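PDB 5GJ3: periplasmic binding protein from Roseiflexus sp. RS-1, which binds heme in the bacterial periplasm, here two heme molecules at once, and probably hands it on to a membrane heme importer. Local coordinates for residues E17-L22 and E26-V31; G58-N63 and A85-A90; I68-A73 and Q102-F107; A181-F186 and P191-A196; E210-V215 and L219-L224. All blocks are in the same frame, centred on the assembly; numbering follows the deposited sequence.

Interaction 1: E17-L22 and E26-V31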
# COMPACT_ATOMS: atom_id res chain seq x y z
N GLU A 17 2.21 -0.27 11.00
CA GLU A 17 0.84 0.22 11.10
C GLU A 17 -0.01 -0.80 11.84
O GLU A 17 -0.86 -0.45 12.67
CB GLU A 17 0.25 0.47 9.71
CG GLU A 17 -1.25 0.68 9.73
CD GLU A 17 -1.80 1.30 8.43
OE1 GLU A 17 -1.03 1.72 7.52
OE2 GLU A 17 -3.02 1.41 8.34
N ILE A 18 0.23 -2.08 11.57
CA ILE A 18 -0.57 -3.12 12.17
C ILE A 18 -0.20 -3.20 13.70
O ILE A 18 -1.07 -3.44 14.51
CB ILE A 18 -0.29 -4.50 11.50
CG1 ILE A 18 -0.98 -4.59 10.13
CG2 ILE A 18 -0.77 -5.62 12.43
CD1 ILE A 18 -0.48 -5.78 9.31
N ILE A 19 1.07 -3.03 14.07
CA ILE A 19 1.45 -3.12 15.51
C ILE A 19 0.69 -2.01 16.26
O ILE A 19 0.14 -2.26 17.36
CB ILE A 19 2.98 -2.97 15.71
CG1 ILE A 19 3.73 -4.19 15.11
CG2 ILE A 19 3.37 -2.81 17.19
CD1 ILE A 19 5.20 -3.87 14.80
N PHE A 20 0.71 -0.80 15.69
CA PHE A 20 0.01 0.35 16.30
C PHE A 20 -1.51 0.11 16.34
O PHE A 20 -2.13 0.36 17.35
CB PHE A 20 0.36 1.69 15.59
CG PHE A 20 1.68 2.30 16.06
CD1 PHE A 20 1.70 3.19 17.14
CD2 PHE A 20 2.87 2.01 15.41
CE1 PHE A 20 2.89 3.73 17.58
CE2 PHE A 20 4.06 2.56 15.84
CZ PHE A 20 4.08 3.42 16.94
N ALA A 21 -2.09 -0.49 15.30
CA ALA A 21 -3.54 -0.78 15.29
C ALA A 21 -3.94 -1.82 16.30
O ALA A 21 -5.13 -1.86 16.76
CB ALA A 21 -3.99 -1.20 13.89
N LEU A 22 -3.00 -2.68 16.68
CA LEU A 22 -3.29 -3.70 17.69
C LEU A 22 -3.14 -3.15 19.12
O LEU A 22 -3.41 -3.85 20.11
CB LEU A 22 -2.38 -4.95 17.50
CG LEU A 22 -2.69 -5.86 16.32
CD1 LEU A 22 -1.53 -6.83 16.00
CD2 LEU A 22 -4.00 -6.64 16.54
N GLU A 26 3.46 1.40 21.75
CA GLU A 26 4.48 1.93 22.68
C GLU A 26 5.73 1.03 22.76
O GLU A 26 6.77 1.49 23.23
CB GLU A 26 3.92 2.16 24.09
CG GLU A 26 3.84 0.86 24.87
CD GLU A 26 2.81 0.91 25.98
OE1 GLU A 26 1.61 1.14 25.68
OE2 GLU A 26 3.22 0.68 27.16
N TYR A 27 5.66 -0.21 22.27
CA TYR A 27 6.83 -1.11 22.32
C TYR A 27 7.73 -1.04 21.11
O TYR A 27 8.75 -1.74 21.08
CB TYR A 27 6.43 -2.56 22.53
CG TYR A 27 5.57 -2.68 23.76
CD1 TYR A 27 6.12 -2.54 25.05
CD2 TYR A 27 4.20 -2.89 23.64
CE1 TYR A 27 5.31 -2.64 26.19
CE2 TYR A 27 3.38 -2.98 24.76
CZ TYR A 27 3.92 -2.85 26.03
OH TYR A 27 3.06 -2.93 27.12
N VAL A 28 7.40 -0.17 20.15
CA VAL A 28 8.19 -0.11 18.92
C VAL A 28 9.35 0.85 19.18
O VAL A 28 9.12 1.98 19.59
CB VAL A 28 7.37 0.30 17.65
CG1 VAL A 28 8.30 0.42 16.43
CG2 VAL A 28 6.19 -0.65 17.38
N VAL A 29 10.57 0.43 18.92
CA VAL A 29 11.76 1.24 19.13
C VAL A 29 12.47 1.68 17.85
O VAL A 29 13.38 2.55 17.90
CB VAL A 29 12.80 0.59 20.10
CG1 VAL A 29 12.19 0.26 21.46
CG2 VAL A 29 13.51 -0.64 19.49
N GLY A 30 12.06 1.14 16.70
CA GLY A 30 12.74 1.48 15.45
C GLY A 30 11.84 1.10 14.30
O GLY A 30 11.14 0.09 14.38
N VAL A 31 11.84 1.95 13.26
CA VAL A 31 11.00 1.71 12.06
C VAL A 31 11.76 2.00 10.78
O VAL A 31 12.76 2.71 10.80
CB VAL A 31 9.72 2.57 12.06
CG1 VAL A 31 8.78 2.14 13.18
CG2 VAL A 31 10.04 4.08 12.08

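Interaction 2: G58-N63 and A85-A90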
# COMPACT_ATOMS: atom_id res chain seq x y z
N GLY A 58 21.86 -0.29 12.21
CA GLY A 58 20.75 0.53 12.64
C GLY A 58 19.70 -0.27 13.42
O GLY A 58 19.13 0.23 14.38
N ILE A 59 19.41 -1.49 12.99
CA ILE A 59 18.49 -2.34 13.74
C ILE A 59 19.17 -2.81 15.06
O ILE A 59 18.57 -2.73 16.15
CB ILE A 59 18.09 -3.61 12.91
CG1 ILE A 59 17.24 -3.24 11.68
CG2 ILE A 59 17.31 -4.62 13.76
CD1 ILE A 59 17.36 -4.27 10.55
N LEU A 60 20.38 -3.36 14.97
CA LEU A 60 20.97 -4.04 16.18
C LEU A 60 21.36 -3.09 17.31
O LEU A 60 21.30 -3.46 18.49
CB LEU A 60 22.11 -4.99 15.80
CG LEU A 60 21.66 -6.12 14.87
CD1 LEU A 60 22.90 -6.75 14.26
CD2 LEU A 60 20.80 -7.19 15.57
N SER A 61 21.70 -1.86 16.95
CA SER A 61 22.07 -0.88 17.94
C SER A 61 20.85 -0.40 18.77
O SER A 61 21.03 0.29 19.77
CB SER A 61 22.84 0.27 17.31
OG SER A 61 21.96 1.14 16.66
N LEU A 62 19.63 -0.77 18.38
CA LEU A 62 18.46 -0.45 19.19
C LEU A 62 18.17 -1.52 20.25
O LEU A 62 17.18 -1.42 20.96
CB LEU A 62 17.21 -0.25 18.32
CG LEU A 62 17.33 0.85 17.26
CD1 LEU A 62 16.14 0.79 16.31
CD2 LEU A 62 17.47 2.23 17.92
N ASN A 63 19.02 -2.56 20.31
CA ASN A 63 18.87 -3.71 21.22
C ASN A 63 17.48 -4.26 21.22
O ASN A 63 16.83 -4.34 22.29
CB ASN A 63 19.29 -3.37 22.66
CG ASN A 63 20.67 -2.78 22.72
OD1 ASN A 63 20.84 -1.68 23.22
ND2 ASN A 63 21.64 -3.46 22.14
N ALA A 85 23.35 -12.41 15.11
CA ALA A 85 23.38 -11.72 16.41
C ALA A 85 22.47 -12.38 17.47
O ALA A 85 22.47 -11.93 18.63
CB ALA A 85 22.99 -10.26 16.27
N GLY A 86 21.70 -13.41 17.09
CA GLY A 86 20.86 -14.06 18.08
C GLY A 86 19.59 -13.30 18.45
O GLY A 86 19.00 -13.60 19.48
N VAL A 87 19.15 -12.32 17.63
CA VAL A 87 17.87 -11.55 17.91
C VAL A 87 16.65 -12.24 17.29
O VAL A 87 16.66 -12.57 16.06
CB VAL A 87 17.98 -10.10 17.36
CG1 VAL A 87 16.67 -9.33 17.58
CG2 VAL A 87 19.15 -9.40 18.03
N PRO A 88 15.59 -12.51 18.09
CA PRO A 88 14.43 -13.15 17.47
C PRO A 88 13.90 -12.40 16.25
O PRO A 88 13.68 -11.19 16.30
CB PRO A 88 13.36 -13.12 18.57
CG PRO A 88 14.17 -13.20 19.84
CD PRO A 88 15.41 -12.38 19.55
N LEU A 89 13.61 -13.15 15.19
CA LEU A 89 13.19 -12.54 13.93
C LEU A 89 12.05 -13.38 13.36
O LEU A 89 12.10 -14.66 13.44
CB LEU A 89 14.41 -12.57 12.97
CG LEU A 89 14.10 -12.28 11.49
CD1 LEU A 89 13.71 -10.85 11.31
CD2 LEU A 89 15.36 -12.59 10.68
N ALA A 90 11.00 -12.72 12.84
CA ALA A 90 10.00 -13.47 12.07
C ALA A 90 9.59 -12.65 10.84
O ALA A 90 9.52 -11.41 10.92
CB ALA A 90 8.79 -13.74 12.92

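Interaction 3: I68-A73 and Q102-F107. With ZN (zinc ion), chain D.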
# COMPACT_ATOMS: atom_id res chain seq x y z
N ILE A 68 10.44 -7.92 13.42
CA ILE A 68 9.35 -8.45 12.68
C ILE A 68 9.18 -7.71 11.33
O ILE A 68 9.32 -6.48 11.27
CB ILE A 68 8.07 -8.46 13.56
CG1 ILE A 68 6.93 -9.19 12.90
CG2 ILE A 68 7.52 -7.07 13.92
CD1 ILE A 68 5.76 -9.41 13.88
N GLY A 69 8.86 -8.44 10.27
CA GLY A 69 8.69 -7.80 8.92
C GLY A 69 7.98 -8.77 7.98
O GLY A 69 7.49 -9.84 8.41
N ASP A 70 7.86 -8.42 6.72
CA ASP A 70 7.26 -9.35 5.79
C ASP A 70 8.20 -9.47 4.61
O ASP A 70 9.36 -8.98 4.67
CB ASP A 70 5.83 -8.92 5.44
CG ASP A 70 5.78 -7.63 4.64
OD1 ASP A 70 6.75 -7.23 3.94
OD2 ASP A 70 4.72 -6.99 4.70
N GLU A 71 7.76 -10.17 3.58
CA GLU A 71 8.65 -10.55 2.47
C GLU A 71 9.31 -9.39 1.71
O GLU A 71 10.30 -9.63 1.04
CB GLU A 71 7.95 -11.50 1.46
CG GLU A 71 6.74 -10.87 0.75
CD GLU A 71 6.07 -11.82 -0.25
OE1 GLU A 71 5.09 -12.55 0.08
OE2 GLU A 71 6.56 -11.85 -1.40
N ALA A 72 8.79 -8.16 1.82
CA ALA A 72 9.47 -7.00 1.23
C ALA A 72 10.77 -6.62 1.95
O ALA A 72 11.59 -5.91 1.37
CB ALA A 72 8.54 -5.78 1.14
N ALA A 73 10.98 -7.09 3.19
CA ALA A 73 12.14 -6.70 3.97
C ALA A 73 13.40 -7.27 3.37
O ALA A 73 13.48 -8.46 3.04
CB ALA A 73 12.02 -7.19 5.45
N GLN A 102 -5.68 -9.73 6.64
CA GLN A 102 -5.98 -10.70 7.72
C GLN A 102 -4.76 -11.60 8.09
O GLN A 102 -4.47 -11.88 9.26
CB GLN A 102 -7.22 -11.50 7.27
CG GLN A 102 -7.39 -12.91 7.79
CD GLN A 102 -6.50 -13.99 7.15
OE1 GLN A 102 -5.85 -14.76 7.87
NE2 GLN A 102 -6.49 -14.08 5.80
N GLN A 103 -4.06 -12.08 7.08
CA GLN A 103 -2.88 -12.90 7.32
C GLN A 103 -1.79 -12.12 8.08
O GLN A 103 -1.21 -12.63 9.03
CB GLN A 103 -2.37 -13.37 5.97
CG GLN A 103 -1.47 -14.56 5.96
CD GLN A 103 -1.15 -14.87 4.51
OE1 GLN A 103 0.00 -14.79 4.08
NE2 GLN A 103 -2.20 -15.11 3.71
N LYS A 104 -1.51 -10.88 7.68
CA LYS A 104 -0.47 -10.09 8.35
C LYS A 104 -0.87 -9.72 9.78
O LYS A 104 -0.02 -9.68 10.72
CB LYS A 104 -0.11 -8.84 7.53
CG LYS A 104 0.66 -9.19 6.24
CD LYS A 104 1.05 -7.92 5.44
CE LYS A 104 -0.10 -7.20 4.82
NZ LYS A 104 0.31 -6.05 3.90
N ILE A 105 -2.17 -9.45 9.93
CA ILE A 105 -2.70 -9.11 11.27
C ILE A 105 -2.53 -10.29 12.23
O ILE A 105 -2.01 -10.09 13.34
CB ILE A 105 -4.16 -8.61 11.23
CG1 ILE A 105 -4.22 -7.20 10.61
CG2 ILE A 105 -4.79 -8.60 12.63
CD1 ILE A 105 -5.59 -6.90 10.06
N ARG A 106 -2.92 -11.50 11.80
CA ARG A 106 -2.73 -12.71 12.64
C ARG A 106 -1.27 -13.00 12.95
O ARG A 106 -0.93 -13.43 14.08
CB ARG A 106 -3.42 -13.94 12.01
CG ARG A 106 -4.94 -13.76 11.90
CD ARG A 106 -5.64 -14.99 11.31
NE ARG A 106 -7.03 -14.95 11.74
CZ ARG A 106 -8.09 -14.76 10.95
NH1 ARG A 106 -7.97 -14.66 9.63
NH2 ARG A 106 -9.32 -14.74 11.49
N PHE A 107 -0.39 -12.76 11.96
CA PHE A 107 1.05 -12.97 12.14
C PHE A 107 1.62 -12.05 13.24
O PHE A 107 2.32 -12.52 14.16
CB PHE A 107 1.77 -12.77 10.80
CG PHE A 107 3.22 -12.38 10.92
CD1 PHE A 107 4.20 -13.35 11.20
CD2 PHE A 107 3.63 -11.06 10.65
CE1 PHE A 107 5.58 -13.01 11.24
CE2 PHE A 107 4.98 -10.70 10.66
CZ PHE A 107 5.99 -11.69 10.96
ZN ZN D . 4.19 -5.60 3.32
O HOH W 1 5.78 -4.58 2.82

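Interaction 4: A181-F186 and P191-A196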
# COMPACT_ATOMS: atom_id res chain seq x y z
N ALA A 181 -3.11 -2.58 -22.63
CA ALA A 181 -1.78 -2.38 -23.25
C ALA A 181 -0.89 -3.61 -23.06
O ALA A 181 0.27 -3.60 -23.44
CB ALA A 181 -1.12 -1.10 -22.72
N GLY A 182 -1.44 -4.67 -22.45
CA GLY A 182 -0.70 -5.92 -22.23
C GLY A 182 0.14 -6.01 -20.96
O GLY A 182 0.77 -7.04 -20.69
N ILE A 183 0.10 -4.94 -20.16
CA ILE A 183 1.00 -4.74 -19.02
C ILE A 183 0.85 -5.71 -17.85
O ILE A 183 -0.23 -5.89 -17.28
CB ILE A 183 0.93 -3.27 -18.59
CG1 ILE A 183 1.27 -2.43 -19.83
CG2 ILE A 183 1.84 -3.00 -17.40
CD1 ILE A 183 1.41 -0.94 -19.62
N VAL A 184 1.96 -6.38 -17.52
CA VAL A 184 2.09 -7.20 -16.33
C VAL A 184 3.03 -6.41 -15.39
O VAL A 184 4.04 -5.89 -15.87
CB VAL A 184 2.73 -8.57 -16.67
CG1 VAL A 184 3.17 -9.30 -15.41
CG2 VAL A 184 1.77 -9.42 -17.48
N GLU A 185 2.70 -6.29 -14.10
CA GLU A 185 3.57 -5.58 -13.10
C GLU A 185 3.82 -4.11 -13.52
O GLU A 185 2.90 -3.49 -14.03
CB GLU A 185 4.83 -6.39 -12.76
CG GLU A 185 4.46 -7.69 -12.01
CD GLU A 185 5.54 -8.78 -12.00
OE1 GLU A 185 6.74 -8.46 -11.99
OE2 GLU A 185 5.18 -9.99 -11.99
N PHE A 186 5.02 -3.55 -13.31
CA PHE A 186 5.30 -2.16 -13.70
C PHE A 186 5.93 -2.02 -15.08
O PHE A 186 6.94 -2.67 -15.37
CB PHE A 186 6.17 -1.45 -12.67
CG PHE A 186 5.44 -1.11 -11.41
CD1 PHE A 186 5.08 -2.11 -10.51
CD2 PHE A 186 5.08 0.20 -11.13
CE1 PHE A 186 4.38 -1.80 -9.35
CE2 PHE A 186 4.39 0.52 -9.98
CZ PHE A 186 4.04 -0.48 -9.09
N PRO A 191 3.07 6.76 -25.44
CA PRO A 191 1.95 7.12 -26.33
C PRO A 191 1.00 5.93 -26.63
O PRO A 191 -0.23 6.08 -26.56
CB PRO A 191 2.67 7.59 -27.61
CG PRO A 191 3.96 8.17 -27.09
CD PRO A 191 4.36 7.30 -25.93
N GLU A 192 1.58 4.78 -26.92
CA GLU A 192 0.84 3.57 -27.24
C GLU A 192 -0.04 3.09 -26.08
O GLU A 192 -1.20 2.69 -26.30
CB GLU A 192 1.81 2.44 -27.62
CG GLU A 192 2.58 2.67 -28.91
CD GLU A 192 3.75 3.66 -28.80
OE1 GLU A 192 4.06 4.18 -27.70
OE2 GLU A 192 4.38 3.94 -29.86
N VAL A 193 0.53 3.10 -24.86
CA VAL A 193 -0.19 2.70 -23.64
C VAL A 193 -1.42 3.62 -23.48
O VAL A 193 -2.51 3.15 -23.27
CB VAL A 193 0.74 2.79 -22.38
CG1 VAL A 193 -0.03 2.43 -21.12
CG2 VAL A 193 1.97 1.88 -22.54
N VAL A 194 -1.21 4.93 -23.63
CA VAL A 194 -2.27 5.95 -23.47
C VAL A 194 -3.42 5.76 -24.51
O VAL A 194 -4.60 5.79 -24.14
CB VAL A 194 -1.73 7.41 -23.42
CG1 VAL A 194 -2.87 8.42 -23.31
CG2 VAL A 194 -0.76 7.60 -22.26
N ILE A 195 -3.06 5.48 -25.77
CA ILE A 195 -4.07 5.20 -26.81
C ILE A 195 -4.89 4.00 -26.44
O ILE A 195 -6.12 4.04 -26.51
CB ILE A 195 -3.49 4.90 -28.20
CG1 ILE A 195 -2.83 6.13 -28.78
CG2 ILE A 195 -4.59 4.28 -29.09
CD1 ILE A 195 -1.88 5.82 -29.92
N ALA A 196 -4.23 2.92 -26.03
CA ALA A 196 -4.95 1.71 -25.68
C ALA A 196 -5.73 1.79 -24.36
O ALA A 196 -6.75 1.10 -24.17
CB ALA A 196 -3.99 0.53 -25.64

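Interaction 5: E210-V215 and L219-L224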
# COMPACT_ATOMS: atom_id res chain seq x y z
N GLU A 210 2.26 15.44 -6.49
CA GLU A 210 3.07 16.59 -6.14
C GLU A 210 4.37 16.68 -6.98
O GLU A 210 4.70 17.74 -7.51
CB GLU A 210 3.36 16.63 -4.63
CG GLU A 210 3.43 18.06 -4.11
CD GLU A 210 4.18 18.20 -2.79
OE1 GLU A 210 4.36 17.19 -2.06
OE2 GLU A 210 4.60 19.35 -2.48
N SER A 211 5.09 15.56 -7.13
CA SER A 211 6.32 15.55 -7.93
C SER A 211 6.18 15.95 -9.43
O SER A 211 7.19 16.18 -10.07
CB SER A 211 6.94 14.17 -7.91
OG SER A 211 6.28 13.40 -8.88
N VAL A 212 4.97 15.97 -10.00
CA VAL A 212 4.81 16.46 -11.39
C VAL A 212 4.17 17.85 -11.44
O VAL A 212 3.80 18.30 -12.51
CB VAL A 212 4.03 15.45 -12.33
CG1 VAL A 212 4.79 14.15 -12.48
CG2 VAL A 212 2.59 15.21 -11.85
N GLY A 213 3.98 18.51 -10.30
CA GLY A 213 3.32 19.82 -10.32
C GLY A 213 1.81 19.80 -10.15
O GLY A 213 1.11 20.71 -10.66
N GLY A 214 1.26 18.78 -9.46
CA GLY A 214 -0.20 18.76 -9.23
C GLY A 214 -0.95 18.39 -10.50
O GLY A 214 -0.32 17.98 -11.47
N VAL A 215 -2.29 18.50 -10.49
CA VAL A 215 -3.14 18.14 -11.64
C VAL A 215 -2.72 18.91 -12.91
O VAL A 215 -2.60 18.34 -14.01
CB VAL A 215 -4.65 18.32 -11.32
CG1 VAL A 215 -5.49 18.06 -12.56
CG2 VAL A 215 -5.10 17.35 -10.21
N LEU A 219 -1.42 16.78 -16.30
CA LEU A 219 -2.11 16.86 -17.58
C LEU A 219 -1.29 17.51 -18.69
O LEU A 219 -1.75 17.57 -19.84
CB LEU A 219 -3.47 17.56 -17.42
CG LEU A 219 -4.34 16.73 -16.48
CD1 LEU A 219 -5.73 17.32 -16.36
CD2 LEU A 219 -4.37 15.27 -16.95
N LYS A 220 -0.07 17.97 -18.36
CA LYS A 220 0.89 18.42 -19.36
C LYS A 220 1.70 17.24 -19.90
O LYS A 220 2.42 17.37 -20.89
CB LYS A 220 1.82 19.50 -18.79
CG LYS A 220 1.17 20.87 -18.64
CD LYS A 220 2.13 21.89 -18.02
CE LYS A 220 3.48 21.88 -18.73
NZ LYS A 220 4.36 23.00 -18.28
N ILE A 221 1.60 16.08 -19.25
CA ILE A 221 2.25 14.86 -19.75
C ILE A 221 1.54 14.43 -21.04
O ILE A 221 0.29 14.37 -21.10
CB ILE A 221 2.24 13.72 -18.70
CG1 ILE A 221 3.09 14.12 -17.46
CG2 ILE A 221 2.75 12.43 -19.31
CD1 ILE A 221 2.96 13.15 -16.29
N PRO A 222 2.31 14.18 -22.11
CA PRO A 222 1.67 14.02 -23.44
C PRO A 222 0.59 12.94 -23.42
O PRO A 222 0.79 11.91 -22.80
CB PRO A 222 2.83 13.56 -24.34
CG PRO A 222 4.07 14.09 -23.67
CD PRO A 222 3.78 14.00 -22.18
N GLY A 223 -0.54 13.20 -24.05
CA GLY A 223 -1.60 12.20 -24.15
C GLY A 223 -2.62 12.22 -23.01
O GLY A 223 -3.80 11.94 -23.23
N LEU A 224 -2.20 12.60 -21.80
CA LEU A 224 -3.12 12.52 -20.65
C LEU A 224 -4.24 13.53 -20.64
O LEU A 224 -5.35 13.17 -20.25
CB LEU A 224 -2.41 12.55 -19.28
CG LEU A 224 -1.37 11.47 -19.07
CD1 LEU A 224 -0.82 11.58 -17.66
CD2 LEU A 224 -2.02 10.13 -19.30

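Interaction 1: E17-L22 and E26-V31
Val28 turns one methyl, CG2, into the angle between two side chains of helix 13-21 and overlaps both. Its closer partner is Ile19, whose CG2 lies 3.6 Å from Val28 CG2, methyl against methyl. The other is Phe20: Val28 CG2 stands 4.1 Å from ring carbon CE2, at a slant to the ring plane. Ile19 points toward the strand, and chi1 -68° puts CG2, anti to the backbone N, on the side of Val28, which leaves CG1 and CD1 for other neighbours. Phe20 leaves the helix at an angle to the strand, and its ring swings back so that the CE2 end comes nearest. The join is wholly apolar, and Val28 gives up the most surface to it. Just three residues separate the segments, so the chain leaves the helix, turns tightly and enters strand 28-31 almost at once. This is the second half of a right-handed beta-alpha-beta unit, strand 8-10, helix 13-21 and strand 28-31, in the parallel sheet of the N-terminal lobe. Ile19 also lies on Ile8 and Ser10 of the central strand 8-10 and on Val108 of helix 100-111, while Phe20 also rests on Arg41 and Thr42 of helix 39-42.

Interaction 2: G58-N63 and A85-A90
Leu60 reaches across to the 85-90 segment with CG anti to its carbonyl carbon (chi1 -61°) and CD1 extended (chi2 164°), while Val87, at chi1 178°, keeps CG1 beside its own carbonyl carbon and sends CG2 out to meet it. The contact ties the C-terminal end of helix 56-60 to the link between helix 76-84 and edge strand 89-92, which belongs to the parallel sheet of the N-terminal alpha/beta lobe. Leu60 forks over its two partners: CD2 touches Ala85 CB at 3.8 Å, and CD1 closes on the same Ala85 CB at 4.0 Å, so the alanine methyl sits against both branches. The Leu60 and Val87 side chains run past one another in opposite senses. Both also rest on Ile82 of helix 76-84, which extends the apolar patch, whereas Ala85 lies at the solvent edge.

The chain on each side has its own turn. Gly86, at positive phi, ends helix 76-84 in a Schellman motif; the side chains of Ala85 and Val87 before and after it both point toward Leu60. In the other segment, a type I beta turn from Leu60 to Asn63 carries the chain away from the helix, with Asn63 N bonded to Leu60 O. The shortest approach across the contact is Leu60 CD2 to Val87 CG2, 3.7 Å.

Interaction 3: I68-A73 and Q102-F107
The C-terminal end of strand 66-70, where the parallel sheet of this alpha/beta lobe presents Asp70 to a zinc ion, packs here against helix 100-111, which runs nearly antiparallel to it (163°). Phe107 gives the largest share of the buried surface. Held with CG anti to the backbone N (chi1 155°), it points its far end at the strand, where Ile68 CG1 comes within 3.3 Å of CZ, a tight approach slanting to the ring. Ile68 reaches it from the opposite direction, its extended chain also laying CD1 beside CE2. Phe107 CE2 lies 3.5 Å from Gly69 O. An alanine in place of Ile68 would probably open a gap at the end of the Phe107 ring and let it shift.

Nearly a turn earlier in the helix, Lys104 brings its aliphatic CD to 3.9 Å from Asp70 OD2. Its chain bends at chi3 and takes NZ onward to Asp14 and to a salt bridge with Asp94, the two other carboxylates on the metal. The ammonium would thus probably offset some of the negative charge gathered around the zinc. Asp70 divides its oxygens: OD1 accepts from Ala72 N, closing an Asx turn, and lies 3.0 Å from the zinc-bound water, while OD2 holds the zinc at 2.0 Å.

Interaction 4: A181-F186 and P191-A196
Ala181 and Val193 have the most surface buried by the contact. Their backbones come close enough, 5.3 Å between CA atoms, for the small alanine methyl to settle directly on the helix. Ala181 CB stands 4.0 Å from Val193 CA, touching the helix backbone as well as the side chain. It is also 4.0 Å from Val193 CG1, the branch that lies anti to the backbone N (chi1 178°). One turn further along, Ala196 CB flanks the same methyl more loosely at 4.4 Å.

Ile183 supplies the third part of the contact. Its side chain meets that of Val193 at about a right angle, and the terminal methyl reaches across both branches: CD1 is 4.0 Å from Val193 CG1 and 4.1 Å from Val193 CG2. With Ala181 on CG1 as well, Val193 is held by two residues of the loop. That loop runs from strand 175-176 to strand 186-188 of the mixed sheet in the C-terminal lobe, and helix 191-197 follows two residues after the strand, so the contact folds the helix's first turns back on the loop that leads into it. Between Ala181 and Ile183, Gly182 has a positive phi (86°), a conformation in which a CB would collide with the carbonyl O of Ala181. Val158 of strand 155-159 touches both Ile183 and Val193, joining their apolar patch to the sheet. At the far end of the loop, Phe186 turns to another task and touches a heme. Ser190 OG, just ahead of the helix, bonds to Val193 N and to Glu192 OE1.

Interaction 5: E210-V215 and L219-L224
Val215 and Leu219 form the close half of this contact, lying side by side and pointing the same way, with Val215 CG1 3.9 Å from Leu219 CD1. Their backbones are joined too: Leu219 N donates to Val215 O over 3.0 Å with an N-H...O angle of 163°, a fairly straight bond. The same carbonyl oxygen is covered by the leucine side chain, whose CG lies 3.4 Å from Val215 O. Leu219 is brought over it by a chi1 of -62°, which sets CG beside its backbone N. Arg233 leans on both residues from a neighbouring loop.

The other half is looser. Val212 and Ile221 meet through single methyls, CG1 and CD1, 4.3 Å apart, although Ile221 itself is buried and Val212 also packs on Leu150 of strand 144-151. Solvent lies on the side of Gly213 and Lys220, both exposed.

Two helix ends frame the contact. The i to i+4 bond from Leu219 N to Val215 O closes the last turn of the short helix 214-218. Before it comes a short glycine link between two helices, in which Gly213, at positive phi, is the C-prime residue of the Schellman motif that ends helix 206-211 in the C-terminal lobe.

Overall arrangement
The five contacts fall into two groups on opposite sides of the chain's centre, as expected for a two-lobed periplasmic binding protein. Interactions 1, 2 and 3 share the parallel sheet of one lobe: Ile19 CD1 meets Ile68 CG2 at 4.0 Å, Leu62 CD1 packs on Gly30 CA at 3.6 Å, and Ala90 O probably accepts a hydrogen bond from Gly69 N. Interactions 4 and 5, with centres about 18 Å apart, touch in the other lobe through Val194 CG1 and Gly223 O (3.6 Å). Interactions 3 and 4 approach to about 11 Å between nearest atoms. The hemes are bound between the lobes, with Phe186 touching one and the side chain of Lys104 about 8 Å from a heme.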